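Local coordinates for protein prolyl oligopeptidase (Galerina marginata, PDB 5N4B) that cleaves peptide bonds after proline and macrocyclises the trimmed precursor peptide in the biosynthesis of the amanitin toxins, at residues 689-694 with 709-714; 600-605 with 713-718; 53-58 with 676-681; 657-662 with 701-706. The protein carries 1 engineered substitution. One frame throughout, in Å; residues are numbered along the deposited sequence.

Interaction 1 of 4, residues 689-694 with 709-714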
# COMPACT_ATOMS: atom_id res chain seq x y z
N LEU A 689 11.19 -20.73 11.06
CA LEU A 689 11.06 -19.88 12.23
C LEU A 689 9.99 -18.81 12.03
O LEU A 689 9.63 -18.47 10.88
CB LEU A 689 12.35 -19.13 12.51
CG LEU A 689 13.57 -20.02 12.66
CD1 LEU A 689 14.80 -19.14 12.75
CD2 LEU A 689 13.42 -20.93 13.84
N ILE A 690 9.46 -18.26 13.13
CA ILE A 690 8.52 -17.15 13.07
C ILE A 690 8.84 -16.13 14.15
O ILE A 690 9.11 -16.48 15.31
CB ILE A 690 7.04 -17.60 13.14
CG1 ILE A 690 6.10 -16.40 12.96
CG2 ILE A 690 6.75 -18.35 14.46
CD1 ILE A 690 4.66 -16.86 12.72
N LYS A 691 8.82 -14.85 13.74
CA LYS A 691 8.92 -13.70 14.63
C LYS A 691 7.53 -13.09 14.78
O LYS A 691 6.79 -12.97 13.80
CB LYS A 691 9.82 -12.63 14.02
CG LYS A 691 11.25 -12.87 14.18
CD LYS A 691 12.06 -11.73 13.51
CE LYS A 691 11.80 -10.37 14.13
NZ LYS A 691 12.66 -9.27 13.60
N ILE A 692 7.20 -12.65 15.99
CA ILE A 692 5.87 -12.19 16.34
C ILE A 692 6.04 -10.90 17.12
O ILE A 692 6.40 -10.94 18.31
CB ILE A 692 5.07 -13.22 17.14
CG1 ILE A 692 5.01 -14.54 16.35
CG2 ILE A 692 3.67 -12.65 17.39
CD1 ILE A 692 4.75 -15.80 17.12
N ASP A 693 5.77 -9.77 16.50
CA ASP A 693 5.86 -8.49 17.21
C ASP A 693 4.61 -8.31 18.04
O ASP A 693 3.51 -8.25 17.49
CB ASP A 693 6.04 -7.36 16.20
CG ASP A 693 6.30 -5.98 16.87
OD1 ASP A 693 5.92 -5.79 18.04
OD2 ASP A 693 6.88 -5.09 16.22
N LYS A 694 4.76 -8.19 19.36
CA LYS A 694 3.61 -8.17 20.27
C LYS A 694 3.11 -6.77 20.62
O LYS A 694 2.18 -6.64 21.40
CB LYS A 694 3.93 -9.02 21.49
CG LYS A 694 3.94 -10.50 21.06
CD LYS A 694 4.19 -11.47 22.16
CE LYS A 694 3.89 -12.87 21.66
NZ LYS A 694 4.26 -13.82 22.71
N VAL A 709 14.39 -0.62 11.61
CA VAL A 709 15.79 -0.91 11.25
C VAL A 709 16.22 -2.24 11.81
O VAL A 709 16.87 -3.05 11.11
CB VAL A 709 16.69 0.25 11.73
CG1 VAL A 709 18.17 -0.18 11.67
CG2 VAL A 709 16.43 1.51 10.90
N LYS A 710 15.88 -2.51 13.06
CA LYS A 710 16.25 -3.76 13.70
C LYS A 710 15.62 -4.92 12.96
O LYS A 710 16.29 -5.93 12.68
CB LYS A 710 15.82 -3.72 15.16
CG LYS A 710 16.37 -4.85 16.02
CD LYS A 710 15.52 -6.12 16.02
CE LYS A 710 16.09 -7.17 17.00
NZ LYS A 710 15.32 -8.44 16.94
N ASP A 711 14.35 -4.80 12.61
CA ASP A 711 13.66 -5.87 11.89
C ASP A 711 14.24 -6.07 10.50
O ASP A 711 14.37 -7.21 10.05
CB ASP A 711 12.17 -5.59 11.80
CG ASP A 711 11.43 -5.81 13.14
OD1 ASP A 711 11.98 -6.45 14.07
OD2 ASP A 711 10.33 -5.20 13.24
N ALA A 712 14.64 -4.99 9.81
CA ALA A 712 15.26 -5.14 8.50
C ALA A 712 16.59 -5.89 8.62
O ALA A 712 16.90 -6.76 7.80
CB ALA A 712 15.46 -3.76 7.86
N ALA A 713 17.39 -5.56 9.63
CA ALA A 713 18.65 -6.26 9.80
C ALA A 713 18.43 -7.75 10.07
O ALA A 713 19.17 -8.60 9.56
CB ALA A 713 19.45 -5.61 10.92
N ASP A 714 17.43 -8.09 10.88
CA ASP A 714 17.13 -9.51 11.13
C ASP A 714 16.74 -10.21 9.83
O ASP A 714 17.21 -11.32 9.56
CB ASP A 714 15.95 -9.62 12.09
CG ASP A 714 16.30 -9.41 13.55
OD1 ASP A 714 17.47 -9.33 13.89
OD2 ASP A 714 15.34 -9.33 14.38
O HOH W 1 12.46 -9.14 10.68
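Lys691 meets Asp711 and Asp714 in a salt-bridge network that ties the edge strand 688-693 of the alpha/beta-hydrolase sheet to the helix 705-722 running antiparallel to it. The short segments' axes stay 12.1 Å apart, a gap bridged by long polar side chains, chiefly Lys691 with Asp711 and Asp714.

The charged bonds come first. Lys691 NZ donates to Asp714 OD2 at 2.8 Å, using the anti lone pair of that oxygen, and to Asp711 OD1 at 2.9 Å, which it meets from above the carboxylate plane, 47° out of it. The lysine chain is straight apart from a bend at its CG-CD bond (chi3 62°), and this turns the ammonium group in between the two carboxylates, one helical turn apart. Asp714 OD2 has a second donor on its syn side, Lys710 NZ at 2.7 Å. The two ammonium nitrogens, Lys691 NZ and Lys710 NZ, therefore lie only 4.3 Å apart, a closeness the shared carboxylate oxygen probably offsets. The other oxygen of Asp711, OD2, pairs with Lys703, which also bridges to Asp693, so the network runs on along the strand.

Water supplies a further link between strand and helix. One molecule accepts from Lys691 NZ at 2.9 Å and donates to the backbone oxygen Asp711 O at 2.8 Å.

Interaction 2 of 4, residues 600-605 with 713-718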
# COMPACT_ATOMS: atom_id res chain seq x y z
N VAL A 600 11.02 -15.28 3.16
CA VAL A 600 10.57 -14.36 4.23
C VAL A 600 9.17 -13.87 3.88
O VAL A 600 9.02 -12.83 3.20
CB VAL A 600 11.56 -13.22 4.51
CG1 VAL A 600 10.98 -12.33 5.62
CG2 VAL A 600 12.87 -13.80 4.92
N PRO A 601 8.11 -14.60 4.27
CA PRO A 601 6.74 -14.10 4.11
C PRO A 601 6.35 -13.22 5.28
O PRO A 601 6.52 -13.64 6.44
CB PRO A 601 5.91 -15.38 4.06
CG PRO A 601 6.71 -16.34 4.91
CD PRO A 601 8.15 -15.96 4.83
N GLU A 602 5.82 -12.04 5.01
CA GLU A 602 5.48 -11.04 6.05
C GLU A 602 3.96 -10.85 6.09
O GLU A 602 3.35 -10.48 5.10
CB GLU A 602 6.17 -9.71 5.78
CG GLU A 602 7.67 -9.82 5.68
CD GLU A 602 8.34 -8.48 5.38
OE1 GLU A 602 7.81 -7.41 5.81
OE2 GLU A 602 9.42 -8.45 4.78
N GLY A 603 3.35 -11.09 7.24
CA GLY A 603 1.91 -10.87 7.37
C GLY A 603 1.07 -11.49 6.28
O GLY A 603 0.11 -10.85 5.79
N GLY A 604 1.39 -12.72 5.89
CA GLY A 604 0.79 -13.32 4.72
C GLY A 604 -0.49 -14.08 4.97
O GLY A 604 -0.75 -14.63 6.06
N VAL A 605 -1.34 -14.12 3.95
CA VAL A 605 -2.48 -15.04 3.94
C VAL A 605 -1.93 -16.44 3.68
O VAL A 605 -0.96 -16.61 2.94
CB VAL A 605 -3.48 -14.63 2.84
CG1 VAL A 605 -4.56 -15.63 2.68
CG2 VAL A 605 -4.03 -13.24 3.13
N ALA A 713 17.39 -5.56 9.63
CA ALA A 713 18.65 -6.26 9.80
C ALA A 713 18.43 -7.75 10.07
O ALA A 713 19.17 -8.60 9.56
CB ALA A 713 19.45 -5.61 10.92
N ASP A 714 17.43 -8.09 10.88
CA ASP A 714 17.13 -9.51 11.13
C ASP A 714 16.74 -10.21 9.83
O ASP A 714 17.21 -11.32 9.56
CB ASP A 714 15.95 -9.62 12.09
CG ASP A 714 16.30 -9.41 13.55
OD1 ASP A 714 17.47 -9.33 13.89
OD2 ASP A 714 15.34 -9.33 14.38
N LYS A 715 15.87 -9.60 9.05
CA LYS A 715 15.35 -10.22 7.82
C LYS A 715 16.47 -10.43 6.81
O LYS A 715 16.68 -11.54 6.30
CB LYS A 715 14.26 -9.34 7.20
CG LYS A 715 13.93 -9.67 5.80
CD LYS A 715 12.66 -8.95 5.37
CE LYS A 715 12.91 -7.57 4.96
NZ LYS A 715 11.83 -7.16 3.95
N TRP A 716 17.20 -9.35 6.49
CA TRP A 716 18.21 -9.45 5.46
C TRP A 716 19.42 -10.23 5.96
O TRP A 716 20.08 -10.93 5.18
CB TRP A 716 18.60 -8.05 4.93
CG TRP A 716 17.45 -7.31 4.32
CD1 TRP A 716 16.98 -6.08 4.69
CD2 TRP A 716 16.62 -7.76 3.24
NE1 TRP A 716 15.91 -5.74 3.90
CE2 TRP A 716 15.65 -6.76 3.02
CE3 TRP A 716 16.59 -8.91 2.46
CZ2 TRP A 716 14.67 -6.86 2.03
CZ3 TRP A 716 15.62 -9.02 1.48
CH2 TRP A 716 14.67 -8.01 1.27
N GLY A 717 19.71 -10.14 7.25
CA GLY A 717 20.78 -10.97 7.81
C GLY A 717 20.44 -12.45 7.79
O GLY A 717 21.30 -13.30 7.50
N PHE A 718 19.19 -12.77 8.07
CA PHE A 718 18.73 -14.15 7.99
C PHE A 718 18.91 -14.67 6.58
O PHE A 718 19.42 -15.77 6.36
CB PHE A 718 17.29 -14.26 8.44
CG PHE A 718 16.70 -15.66 8.31
CD1 PHE A 718 16.82 -16.53 9.38
CD2 PHE A 718 16.05 -16.05 7.18
CE1 PHE A 718 16.33 -17.83 9.31
CE2 PHE A 718 15.54 -17.35 7.10
CZ PHE A 718 15.67 -18.22 8.16
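Glu602 OE2 is gripped by Lys715 NZ, at 2.9 Å, and by the side-chain amide of Asn575, while the other oxygen of Glu602, OE1, takes a hydrogen bond with a polar side chain of the bound peptide. The ammonium group meets OE2 nearly along its C-O axis, and the two side chains cross at about a right angle. Lys715 NZ also bonds to Asn575 OD1, so one asparagine touches both members of the salt bridge and probably helps fix their positions.

Apolar packing accompanies the charge pair. Val600 CG1 rests against Lys715 CD at 3.8 Å, covering the lysine's aliphatic part. With CG anti to the backbone N (chi1 165°) and a bend further out at chi3 82°, Lys715 passes the valine and turns its tip to the glutamate.

The glutamate side chain lies about 7 Å from that of Ala578, the engineered replacement in the charge relay. Strand 598-602 sits between strands 572-577 and 653-659 of the sheet, with helix 705-722 packed over one face and Pro601 turned to helix 579-590.

Interaction 3 of 4, residues 53-58 with 676-681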
# COMPACT_ATOMS: atom_id res chain seq x y z
N THR A 53 5.37 -17.12 22.39
CA THR A 53 6.57 -16.79 23.13
C THR A 53 7.67 -17.79 22.83
O THR A 53 8.81 -17.41 22.54
CB THR A 53 6.26 -16.75 24.63
OG1 THR A 53 5.34 -15.69 24.87
CG2 THR A 53 7.54 -16.50 25.43
N ALA A 54 7.33 -19.09 22.84
CA ALA A 54 8.31 -20.13 22.52
C ALA A 54 8.85 -19.97 21.09
O ALA A 54 10.05 -20.13 20.84
CB ALA A 54 7.74 -21.54 22.70
N GLN A 55 7.98 -19.65 20.13
CA GLN A 55 8.45 -19.50 18.76
C GLN A 55 9.34 -18.27 18.63
O GLN A 55 10.38 -18.31 17.98
CB GLN A 55 7.26 -19.34 17.82
CG GLN A 55 6.39 -20.60 17.59
CD GLN A 55 7.06 -21.68 16.77
OE1 GLN A 55 8.11 -21.49 16.16
NE2 GLN A 55 6.46 -22.82 16.77
N ALA A 56 8.92 -17.16 19.23
CA ALA A 56 9.67 -15.91 19.10
C ALA A 56 11.03 -16.03 19.79
O ALA A 56 12.04 -15.55 19.24
CB ALA A 56 8.86 -14.74 19.67
N ASP A 57 11.09 -16.74 20.90
CA ASP A 57 12.35 -16.98 21.60
C ASP A 57 13.27 -17.85 20.76
O ASP A 57 14.47 -17.58 20.68
CB ASP A 57 12.09 -17.66 22.96
CG ASP A 57 11.47 -16.72 24.02
OD1 ASP A 57 11.37 -15.49 23.80
OD2 ASP A 57 11.06 -17.28 25.09
N LEU A 58 12.72 -18.89 20.10
CA LEU A 58 13.54 -19.72 19.21
C LEU A 58 14.09 -18.90 18.06
O LEU A 58 15.27 -19.05 17.68
CB LEU A 58 12.72 -20.91 18.67
CG LEU A 58 13.42 -21.93 17.79
CD1 LEU A 58 14.40 -22.72 18.62
CD2 LEU A 58 12.40 -22.85 17.19
N THR A 676 2.23 -26.14 10.74
CA THR A 676 2.11 -27.23 9.77
C THR A 676 3.47 -27.59 9.18
O THR A 676 3.79 -28.77 9.01
CB THR A 676 1.08 -26.82 8.70
OG1 THR A 676 -0.18 -26.57 9.34
CG2 THR A 676 0.86 -27.90 7.71
N LEU A 677 4.30 -26.60 8.85
CA LEU A 677 5.64 -26.89 8.39
C LEU A 677 6.41 -27.66 9.44
O LEU A 677 7.07 -28.66 9.14
CB LEU A 677 6.39 -25.61 8.08
CG LEU A 677 6.10 -24.84 6.81
CD1 LEU A 677 6.96 -23.59 6.74
CD2 LEU A 677 6.32 -25.73 5.60
N GLN A 678 6.40 -27.17 10.68
CA GLN A 678 7.17 -27.80 11.75
C GLN A 678 6.68 -29.18 12.08
O GLN A 678 7.49 -30.01 12.49
CB GLN A 678 7.23 -26.90 12.99
CG GLN A 678 7.97 -25.58 12.77
CD GLN A 678 7.91 -24.64 13.99
OE1 GLN A 678 7.23 -24.91 14.99
NE2 GLN A 678 8.62 -23.51 13.91
N HIS A 679 5.40 -29.47 11.85
CA HIS A 679 4.88 -30.82 12.06
C HIS A 679 5.29 -31.76 10.93
O HIS A 679 5.54 -32.95 11.15
CB HIS A 679 3.37 -30.75 12.11
CG HIS A 679 2.72 -32.08 12.07
ND1 HIS A 679 2.71 -32.92 13.15
CD2 HIS A 679 2.01 -32.70 11.10
CE1 HIS A 679 2.06 -34.02 12.83
NE2 HIS A 679 1.62 -33.91 11.60
N ASN A 680 5.27 -31.28 9.69
CA ASN A 680 5.48 -32.14 8.55
C ASN A 680 6.95 -32.43 8.29
O ASN A 680 7.28 -33.57 7.91
CB ASN A 680 4.84 -31.53 7.31
CG ASN A 680 3.40 -31.88 7.21
OD1 ASN A 680 3.04 -32.99 6.77
ND2 ASN A 680 2.55 -30.98 7.65
N VAL A 681 7.83 -31.44 8.45
CA VAL A 681 9.27 -31.64 8.21
C VAL A 681 10.06 -31.18 9.42
O VAL A 681 10.89 -30.26 9.34
CB VAL A 681 9.74 -31.01 6.88
CG1 VAL A 681 9.17 -31.79 5.71
CG2 VAL A 681 9.31 -29.56 6.78
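Gln55 and Gln678 join side chain to side chain through a cyclic pair of amide hydrogen bonds, linking helix 46-64 near the N-terminus to helix 668-680 of the hydrolase part of the chain. The helices stand well apart, the nearest CA atoms, those of Gln55 and Gln678, being 10.9 Å from each other.

Hydrogen bonds carry the contact between the segments. Gln55 NE2 donates to Gln678 OE1 at 2.9 Å, and Gln678 NE2 returns a bond to Gln55 OE1 at 3.1 Å. Both are close to straight. The amides approach from opposite directions with their planes 30° apart, nearly coplanar, so each offers one N-H and one carbonyl oxygen to the other. The two chains get there differently: Gln678 reaches out extended beyond CG, whereas Gln55 folds at chi2 (-71°) to bring its amide round to face it. Gln678 NE2 has a further bond with the backbone carbonyl of Leu688, the first residue of strand 688-693.

A local bond finishes the second helix: Asn680 ND2 donates to Thr676 O at 2.9 Å, reaching it from the face opposite Asn680 N, just before Val681 leaves the helix.

Apolar packing adjoins the pair, with Gln55 lying on Ile690 and Leu58 on Leu689. Both amides are buried, and the reciprocal pairing satisfies a donor and an acceptor on each without bringing any charge into the interior; the Leu688 carbonyl engages Gln678 NE2 as well, which should help hold that amide in its orientation.

Interaction 4 of 4, residues 657-662 with 701-706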
# COMPACT_ATOMS: atom_id res chain seq x y z
N THR A 657 7.30 -13.48 9.46
CA THR A 657 7.17 -12.36 10.39
C THR A 657 5.72 -11.89 10.40
O THR A 657 5.09 -11.79 9.35
CB THR A 657 8.16 -11.19 10.12
OG1 THR A 657 7.80 -10.52 8.92
CG2 THR A 657 9.60 -11.73 9.93
N VAL A 658 5.20 -11.62 11.60
CA VAL A 658 3.87 -11.08 11.75
C VAL A 658 3.85 -10.06 12.87
O VAL A 658 4.70 -10.04 13.75
CB VAL A 658 2.76 -12.15 12.00
CG1 VAL A 658 2.68 -13.15 10.85
CG2 VAL A 658 2.98 -12.82 13.35
N ASN A 659 2.79 -9.23 12.85
CA ASN A 659 2.45 -8.28 13.91
C ASN A 659 1.18 -8.76 14.58
O ASN A 659 0.19 -9.04 13.90
CB ASN A 659 2.28 -6.89 13.28
CG ASN A 659 3.60 -6.36 12.65
OD1 ASN A 659 4.67 -6.48 13.27
ND2 ASN A 659 3.53 -5.78 11.45
N ILE A 660 1.21 -8.91 15.90
CA ILE A 660 0.11 -9.58 16.62
C ILE A 660 -1.23 -8.90 16.40
O ILE A 660 -2.25 -9.59 16.34
CB ILE A 660 0.47 -9.72 18.10
CG1 ILE A 660 -0.41 -10.76 18.79
CG2 ILE A 660 0.30 -8.41 18.81
CD1 ILE A 660 -0.21 -12.17 18.31
N GLY A 661 -1.24 -7.60 16.23
CA GLY A 661 -2.46 -6.83 16.11
C GLY A 661 -3.02 -6.71 14.73
O GLY A 661 -4.00 -5.98 14.51
N ASP A 662 -2.37 -7.33 13.74
CA ASP A 662 -2.75 -7.13 12.36
C ASP A 662 -4.21 -7.49 12.13
O ASP A 662 -4.63 -8.64 12.34
CB ASP A 662 -1.82 -8.00 11.48
CG ASP A 662 -1.83 -7.61 10.00
OD1 ASP A 662 -2.85 -7.08 9.48
OD2 ASP A 662 -0.80 -7.88 9.31
N MET A 701 -1.22 2.35 11.70
CA MET A 701 -0.02 2.80 12.36
C MET A 701 1.17 1.99 11.88
O MET A 701 1.06 0.79 11.60
CB MET A 701 -0.15 2.63 13.87
CG MET A 701 -1.17 3.56 14.47
SD MET A 701 -1.32 3.42 16.25
CE MET A 701 0.24 4.09 16.83
N GLY A 702 2.30 2.65 11.88
CA GLY A 702 3.57 2.01 11.65
C GLY A 702 4.38 1.83 12.93
O GLY A 702 4.05 2.32 14.00
N LYS A 703 5.46 1.10 12.79
CA LYS A 703 6.39 0.89 13.89
C LYS A 703 7.34 2.07 14.01
O LYS A 703 7.58 2.79 13.03
CB LYS A 703 7.23 -0.34 13.60
CG LYS A 703 6.46 -1.64 13.48
CD LYS A 703 7.37 -2.79 13.38
CE LYS A 703 6.54 -4.04 13.18
NZ LYS A 703 7.25 -5.26 13.64
N PRO A 704 7.99 2.23 15.17
CA PRO A 704 9.05 3.24 15.27
C PRO A 704 10.21 2.90 14.33
O PRO A 704 10.48 1.73 14.05
CB PRO A 704 9.48 3.18 16.73
CG PRO A 704 8.35 2.41 17.46
CD PRO A 704 7.75 1.51 16.43
N THR A 705 10.91 3.93 13.90
CA THR A 705 12.02 3.74 12.96
C THR A 705 13.07 2.78 13.50
O THR A 705 13.58 1.93 12.77
CB THR A 705 12.66 5.08 12.66
OG1 THR A 705 11.66 5.94 12.11
CG2 THR A 705 13.75 4.92 11.61
N ASP A 706 13.41 2.90 14.77
CA ASP A 706 14.46 2.04 15.31
C ASP A 706 14.08 0.56 15.24
O ASP A 706 14.93 -0.30 14.94
CB ASP A 706 14.93 2.50 16.70
CG ASP A 706 13.84 2.60 17.78
OD1 ASP A 706 12.70 2.09 17.62
OD2 ASP A 706 14.17 3.20 18.87
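The C-terminal end of strand 653-659, from which the chain turns toward the charge-relay aspartate, is tied through Asn659 to Lys703 in the loop leading into helix 705-722. Lys703 NZ donates to Asn659 OD1 at 2.9 Å, with a C=O...N angle of 143° and the donor tilted 17° from the carbonyl plane. The neighbouring methylene comes close too, Lys703 CE lying 3.1 Å from Asn659 OD1. The side chains approach from opposite directions, the lysine extended beyond CG and the asparagine short, its CG placed anti to the carbonyl carbon (chi1 -64°), which sends the amide out to the lysine tip.

This bond is the lesser part of what the ammonium group does. Lys703 NZ makes salt bridges with Asp693, its strongest partner, and with Asp711, so the amide oxygen adds a neutral acceptor to two carboxylates. Three acceptors should hold the ammonium firmly and favour its charged form. Asn659 also packs on Asp693 of the adjacent strand.

Beyond Asn659 the chain makes a type I beta turn to Asp662, closed by Asp662 N to Asn659 O at 3.1 Å. The asparagine thus anchors one end of the turn by its backbone and meets the lysine with its side chain. Lys703 itself lies four residues past the catalytic His699, just before Pro704 at the N-cap position of the helix. A catalytic acid placed just after a strand of the central sheet, with the histidine on a later loop ahead of the last helix, is the usual topology of the alpha/beta-hydrolase fold in the prolyl oligopeptidase family.

Interactions 1, 2 and 4 all join helix 705-722 or the loop entering it to one sheet, on the adjacent strands 598-602, 653-659 and 688-693. Their centres lie 7 to 13 Å apart; interactions 1 and 2 share Ala713 and Asp714, and interactions 1 and 4 touch. Interaction 3 sits about 15 Å from interactions 1 and 2, on helix 668-680, which strand 688-693 follows in the chain. Interaction 3 closes before interaction 1 opens, interaction 4 lies within the span of interaction 2, and the segments of 4 and 1 alternate. Interactions 2 and 4 approach the charge relay, while 1 and 3 tie the sheet's edge away from it.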